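Putative cytochrome C (PDB 4PWA) probably carries electrons in bacterial sulfite oxidation, as a small c-type cytochrome with one covalently bound heme c. Local coordinates at residues P38-D41 / E42-P45. Numbering follows the deposited sequence.
With HEC (heme c), chain E.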
ATOM      1  N   PRO A  38       9.724  -8.878   3.562  1.00 24.94           N
ATOM      2  CA  PRO A  38       9.407  -9.959   2.642  1.00 25.30           C
ATOM      3  C   PRO A  38       8.027 -10.599   2.852  1.00 24.39           C
ATOM      4  O   PRO A  38       7.503 -10.646   3.973  1.00 24.29           O
ATOM      5  CB  PRO A  38      10.527 -10.989   2.904  1.00 25.88           C
ATOM      6  CG  PRO A  38      11.073 -10.656   4.237  1.00 25.95           C
ATOM      7  CD  PRO A  38      10.948  -9.162   4.334  1.00 25.70           C
ATOM      8  N   ASN A  39       7.457 -11.081   1.760  1.00 23.85           N
ATOM      9  CA  ASN A  39       6.210 -11.811   1.804  1.00 23.45           C
ATOM     10  C   ASN A  39       6.471 -13.096   2.556  1.00 22.97           C
ATOM     11  O   ASN A  39       7.276 -13.902   2.119  1.00 22.94           O
ATOM     12  CB  ASN A  39       5.707 -12.095   0.381  1.00 23.99           C
ATOM     13  CG  ASN A  39       4.375 -12.801   0.359  1.00 24.20           C
ATOM     14  OD1 ASN A  39       3.977 -13.424   1.336  1.00 25.50           O
ATOM     15  ND2 ASN A  39       3.679 -12.717  -0.762  1.00 24.77           N
ATOM     16  N   LEU A  40       5.821 -13.266   3.704  1.00 22.74           N
ATOM     17  CA  LEU A  40       6.042 -14.449   4.531  1.00 23.33           C
ATOM     18  C   LEU A  40       5.414 -15.706   3.926  1.00 24.50           C
ATOM     19  O   LEU A  40       5.821 -16.825   4.249  1.00 25.43           O
ATOM     20  CB  LEU A  40       5.556 -14.216   5.969  1.00 22.73           C
ATOM     21  CG  LEU A  40       6.278 -13.093   6.747  1.00 22.34           C
ATOM     22  CD1 LEU A  40       5.671 -12.900   8.130  1.00 19.88           C
ATOM     23  CD2 LEU A  40       7.819 -13.338   6.850  1.00 20.50           C
ATOM     24  N   ASP A  41       4.439 -15.532   3.042  1.00 25.38           N
ATOM     25  CA  ASP A  41       3.895 -16.666   2.279  1.00 27.45           C
ATOM     26  C   ASP A  41       4.914 -17.176   1.258  1.00 28.30           C
ATOM     27  O   ASP A  41       4.847 -18.332   0.826  1.00 29.67           O
ATOM     28  CB  ASP A  41       2.599 -16.286   1.566  1.00 27.72           C
ATOM     29  CG  ASP A  41       1.464 -15.959   2.534  1.00 29.95           C
ATOM     30  OD1 ASP A  41       1.348 -16.617   3.602  1.00 31.87           O
ATOM     31  OD2 ASP A  41       0.661 -15.047   2.212  1.00 34.09           O
ATOM     32  N   GLU A  42       5.852 -16.309   0.885  1.00 27.72           N
ATOM     33  CA  GLU A  42       6.940 -16.670  -0.012  1.00 28.70           C
ATOM     34  C   GLU A  42       8.127 -17.238   0.763  1.00 29.06           C
ATOM     35  O   GLU A  42       8.710 -18.232   0.375  1.00 30.25           O
ATOM     36  CB  GLU A  42       7.372 -15.441  -0.821  1.00 28.25           C
ATOM     37  CG  GLU A  42       8.576 -15.639  -1.731  1.00 29.57           C
ATOM     38  CD  GLU A  42       8.342 -16.592  -2.892  1.00 31.10           C
ATOM     39  OE1 GLU A  42       7.218 -17.137  -3.061  1.00 30.60           O
ATOM     40  OE2 GLU A  42       9.321 -16.796  -3.647  1.00 32.46           O
ATOM     41  N   LEU A  43       8.488 -16.588   1.854  1.00 28.56           N
ATOM     42  CA  LEU A  43       9.624 -17.018   2.658  1.00 29.47           C
ATOM     43  C   LEU A  43       9.363 -18.396   3.287  1.00 30.10           C
ATOM     44  O   LEU A  43      10.216 -19.283   3.216  1.00 31.08           O
ATOM     45  CB  LEU A  43       9.911 -15.968   3.730  1.00 29.00           C
ATOM     46  CG  LEU A  43      11.356 -15.686   4.116  1.00 30.92           C
ATOM     47  CD1 LEU A  43      12.197 -15.388   2.883  1.00 32.94           C
ATOM     48  CD2 LEU A  43      11.388 -14.515   5.118  1.00 27.90           C
ATOM     49  N   LYS A  44       8.163 -18.580   3.838  1.00 29.58           N
ATOM     50  CA  LYS A  44       7.770 -19.817   4.526  1.00 30.76           C
ATOM     51  C   LYS A  44       8.831 -20.248   5.541  1.00 31.24           C
ATOM     52  O   LYS A  44       9.361 -21.353   5.460  1.00 32.47           O
ATOM     53  CB  LYS A  44       7.484 -20.969   3.535  1.00 32.24           C
ATOM     54  CG  LYS A  44       6.344 -20.703   2.532  1.00 33.25           C
ATOM     55  CD  LYS A  44       5.834 -21.996   1.853  1.00 35.83           C
ATOM     56  CE  LYS A  44       5.860 -21.919   0.317  1.00 37.75           C
ATOM     57  NZ  LYS A  44       4.904 -20.907  -0.331  1.00 38.85           N
ATOM     58  N   PRO A  45       9.131 -19.372   6.509  1.00 30.27           N
ATOM     59  CA  PRO A  45      10.162 -19.629   7.512  1.00 31.04           C
ATOM     60  C   PRO A  45       9.716 -20.626   8.580  1.00 31.97           C
ATOM     61  O   PRO A  45       8.523 -20.711   8.875  1.00 31.44           O
ATOM     62  CB  PRO A  45      10.347 -18.259   8.166  1.00 29.92           C
ATOM     63  CG  PRO A  45       8.998 -17.657   8.132  1.00 28.31           C
ATOM     64  CD  PRO A  45       8.356 -18.157   6.836  1.00 28.79           C
TER
HETATM   65 FE   HEC E 201       9.652  -8.538   9.893  1.00 19.58          FE
HETATM   66  CHA HEC E 201      12.293  -9.765   8.125  1.00 19.97           C
HETATM   67  CHB HEC E 201       8.705 -11.652  10.750  1.00 20.25           C
HETATM   68  CHC HEC E 201       7.385  -7.206  12.047  1.00 21.15           C
HETATM   69  CHD HEC E 201      10.048  -5.483   8.472  1.00 20.93           C
HETATM   70  NA  HEC E 201      10.388 -10.354   9.552  1.00 19.81           N
HETATM   71  C1A HEC E 201      11.450 -10.663   8.730  1.00 20.40           C
HETATM   72  C2A HEC E 201      11.554 -12.107   8.641  1.00 21.45           C
HETATM   73  C3A HEC E 201      10.562 -12.637   9.348  1.00 20.25           C
HETATM   74  C4A HEC E 201       9.798 -11.539   9.926  1.00 20.67           C
HETATM   75  CMA HEC E 201      10.284 -14.139   9.509  1.00 19.21           C
HETATM   76  CAA HEC E 201      12.627 -12.874   7.841  1.00 21.69           C
HETATM   77  CBA HEC E 201      13.914 -12.827   8.651  1.00 23.18           C
HETATM   78  CGA HEC E 201      14.993 -13.673   8.021  1.00 25.31           C
HETATM   79  O1A HEC E 201      15.534 -14.555   8.736  1.00 25.75           O
HETATM   80  O2A HEC E 201      15.320 -13.482   6.814  1.00 26.75           O
HETATM   81  NB  HEC E 201       8.321  -9.283  11.144  1.00 19.86           N
HETATM   82  C1B HEC E 201       8.114 -10.613  11.419  1.00 20.13           C
HETATM   83  C2B HEC E 201       7.232 -10.707  12.561  1.00 20.21           C
HETATM   84  C3B HEC E 201       6.840  -9.485  12.882  1.00 20.58           C
HETATM   85  C4B HEC E 201       7.540  -8.564  12.026  1.00 21.13           C
HETATM   86  CMB HEC E 201       6.656 -12.003  13.171  1.00 20.61           C
HETATM   87  CAB HEC E 201       5.877  -9.097  14.025  1.00 20.18           C
HETATM   88  CBB HEC E 201       6.479  -9.370  15.412  1.00 21.28           C
HETATM   89  NC  HEC E 201       8.840  -6.702  10.165  1.00 19.21           N
HETATM   90  C1C HEC E 201       7.958  -6.332  11.153  1.00 20.68           C
HETATM   91  C2C HEC E 201       7.960  -4.890  11.299  1.00 18.90           C
HETATM   92  C3C HEC E 201       8.509  -4.413  10.167  1.00 19.89           C
HETATM   93  C4C HEC E 201       9.182  -5.547   9.527  1.00 20.72           C
HETATM   94  CMC HEC E 201       6.840  -4.204  12.102  1.00 16.82           C
HETATM   95  CAC HEC E 201       8.641  -2.950   9.638  1.00 19.42           C
HETATM   96  CBC HEC E 201       8.408  -1.691  10.499  1.00 18.48           C
HETATM   97  ND  HEC E 201      10.959  -7.762   8.517  1.00 19.35           N
HETATM   98  C1D HEC E 201      10.939  -6.447   8.082  1.00 19.83           C
HETATM   99  C2D HEC E 201      12.010  -6.216   7.142  1.00 17.51           C
HETATM  100  C3D HEC E 201      12.727  -7.550   7.024  1.00 18.77           C
HETATM  101  C4D HEC E 201      11.997  -8.448   7.901  1.00 19.84           C
HETATM  102  CMD HEC E 201      12.339  -4.903   6.407  1.00 17.12           C
HETATM  103  CAD HEC E 201      13.953  -7.866   6.136  1.00 19.51           C
HETATM  104  CBD HEC E 201      15.182  -8.010   7.014  1.00 19.14           C
HETATM  105  CGD HEC E 201      16.418  -8.063   6.152  1.00 21.12           C
HETATM  106  O1D HEC E 201      16.696  -9.155   5.587  1.00 20.71           O
HETATM  107  O2D HEC E 201      17.128  -7.018   6.053  1.00 22.81           O
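Asn-39 sits at the N-cap of the short helix 40-43, its CB against CB of Glu-42. With CG anti to the backbone N (chi1 -177°), the Asn-39 amide folds back over the helix start. Its OD1 accepts from Asp-41 N at 2.8 Å, tilted from the amide plane, and more weakly from Glu-42 N. The backbone O of Asn-39 is gripped twice. Leu-43 N reaches Asn-39 O in the carbonyl plane at 3.0 Å, while Glu-42 N comes from above that plane. The Asn-39 and Glu-42 side chains run at about a right angle. Replacing Asn-39 by an alanine removes OD1, which would probably leave Asp-41 N without its cap and Glu-42 N without its weak second acceptor. At the other end, Lys-44 N bonds to Leu-40 O, and Lys-44, with positive phi, is the first residue to leave the helix. The bent Lys-44 chain curls back, so that NZ meets Asp-41 O at 2.8 Å, nearly end-on to the carbonyl.

Pro-38, Leu-40, Leu-43 and Pro-45 line the heme c pocket. Leu-43 CD2 lies 4.0 Å from Pro-38 CG and touches heme CAA at 3.4 Å. Pro-38 CD packs on heme C3D; Leu-40 CD2 and Pro-45 CG meet the methyl CMA. Pro-38 O accepts from ND1 of the axial ligand His-25. Asp-41 OD2 accepts a hydrogen bond from Ala-28 N and OD1 from Gly-84 N. Leu-40 and Pro-45 pack on helix 69-82, and Leu-43 reaches Arg-49 of helix 47-56.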